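Mutual gliding motility protein C (MglC) (Myxococcus xanthus DK 1622, PDB 7CT3) is a Roadblock/LC7-domain protein that probably takes part in controlling cell polarity for gliding motility, interacting with its paralog MglB. Local coordinates at residues E62-T66 and G67-E71. Numbering follows the deposited sequence.
Sequences ETLKT and GTVSE. With NA (sodium ion), chain B.
T63 meets V69 mainly through its backbone: the carbonyl O lies 3.3 Å from V69 CB, while OG1, hydrogen-bonded to A60 O, sits 3.8 Å from V69 CG1. The same carbonyl takes two donors, T66 N and T66 OG1. The carbonyl O atoms of L64, T66 and V69 converge on a sodium ion across the turn, L64 O at 2.3 Å; two waters bring the ligands to five. L64 CD2 lies over the face of the S70-E71 peptide group, 3.6 Å from S70 O, and the side chain packs on M83 and L85. In this Roadblock/LC7 domain the loop connects helix 44-61 to strand 71-75, whose E71 pairs with a strand of the second subunit, continuing the sheet across the dimer. K65 NZ forms a salt bridge with E62 OE1 at 2.9 Å, on the syn side, 33° out of the carboxylate plane. With chi1 at 70°, T66 OG1 lies between its own N and carbonyl carbon, where it donates to T63 O at 2.7 Å, nearly in line with the C=O (168°), and presses against V69 CG2 at 3.1 Å. A valine here would probably cost T63 O one of its two donors, a methyl replacing OG1 beside V69.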
# COMPACT_ATOMS: atom_id res chain seq x y z
N GLU A 62 -6.16 -2.26 10.14
CA GLU A 62 -6.19 -1.71 11.52
C GLU A 62 -5.44 -0.37 11.58
O GLU A 62 -5.86 0.51 12.35
CB GLU A 62 -5.62 -2.72 12.51
CG GLU A 62 -6.54 -3.90 12.76
CD GLU A 62 -7.62 -3.66 13.80
OE1 GLU A 62 -7.55 -2.64 14.52
OE2 GLU A 62 -8.54 -4.49 13.89
N THR A 63 -4.37 -0.20 10.80
CA THR A 63 -3.53 1.03 10.81
C THR A 63 -4.36 2.25 10.37
O THR A 63 -4.02 3.37 10.80
CB THR A 63 -2.25 0.86 9.97
OG1 THR A 63 -2.59 0.73 8.59
CG2 THR A 63 -1.41 -0.32 10.41
N LEU A 64 -5.43 2.05 9.59
CA LEU A 64 -6.32 3.16 9.13
C LEU A 64 -6.97 3.90 10.31
O LEU A 64 -7.36 5.06 10.12
CB LEU A 64 -7.41 2.60 8.22
CG LEU A 64 -6.96 2.14 6.84
CD1 LEU A 64 -8.02 1.26 6.20
CD2 LEU A 64 -6.64 3.34 5.96
N LYS A 65 -7.11 3.24 11.46
CA LYS A 65 -7.75 3.85 12.67
C LYS A 65 -6.86 4.94 13.28
O LYS A 65 -7.38 5.74 14.07
CB LYS A 65 -8.05 2.77 13.71
CG LYS A 65 -9.11 1.76 13.29
CD LYS A 65 -9.55 0.88 14.43
CE LYS A 65 -9.95 -0.50 13.97
NZ LYS A 65 -10.17 -1.42 15.11
N THR A 66 -5.56 4.97 12.95
CA THR A 66 -4.63 6.04 13.41
C THR A 66 -4.89 7.30 12.58
O THR A 66 -5.17 7.15 11.39
CB THR A 66 -3.16 5.62 13.32
OG1 THR A 66 -2.83 5.55 11.93
CG2 THR A 66 -2.87 4.31 14.00
N GLY A 67 -4.80 8.47 13.21
CA GLY A 67 -5.09 9.77 12.58
C GLY A 67 -4.30 9.99 11.30
O GLY A 67 -4.88 10.48 10.32
N THR A 68 -3.02 9.62 11.29
CA THR A 68 -2.07 9.96 10.19
C THR A 68 -2.30 9.07 8.96
O THR A 68 -2.15 9.56 7.84
CB THR A 68 -0.61 9.87 10.65
OG1 THR A 68 -0.46 10.72 11.78
CG2 THR A 68 0.37 10.26 9.56
N VAL A 69 -2.64 7.79 9.17
CA VAL A 69 -2.80 6.80 8.07
C VAL A 69 -4.14 7.05 7.37
O VAL A 69 -5.19 7.01 8.06
CB VAL A 69 -2.68 5.35 8.58
CG1 VAL A 69 -2.92 4.35 7.46
CG2 VAL A 69 -1.33 5.10 9.24
N SER A 70 -4.12 7.32 6.06
CA SER A 70 -5.33 7.58 5.24
C SER A 70 -5.57 6.45 4.23
O SER A 70 -6.73 6.28 3.82
CB SER A 70 -5.22 8.92 4.57
OG SER A 70 -4.07 8.96 3.74
N GLU A 71 -4.54 5.69 3.85
CA GLU A 71 -4.64 4.69 2.75
C GLU A 71 -3.61 3.57 2.99
O GLU A 71 -2.46 3.87 3.35
CB GLU A 71 -4.44 5.44 1.44
CG GLU A 71 -4.48 4.60 0.18
CD GLU A 71 -3.95 5.39 -1.01
OE1 GLU A 71 -2.72 5.58 -1.08
OE2 GLU A 71 -4.76 5.87 -1.83
NA NA B . -6.79 7.23 9.59
O HOH W 1 -8.43 8.11 11.22
O HOH W 2 -8.36 7.63 7.84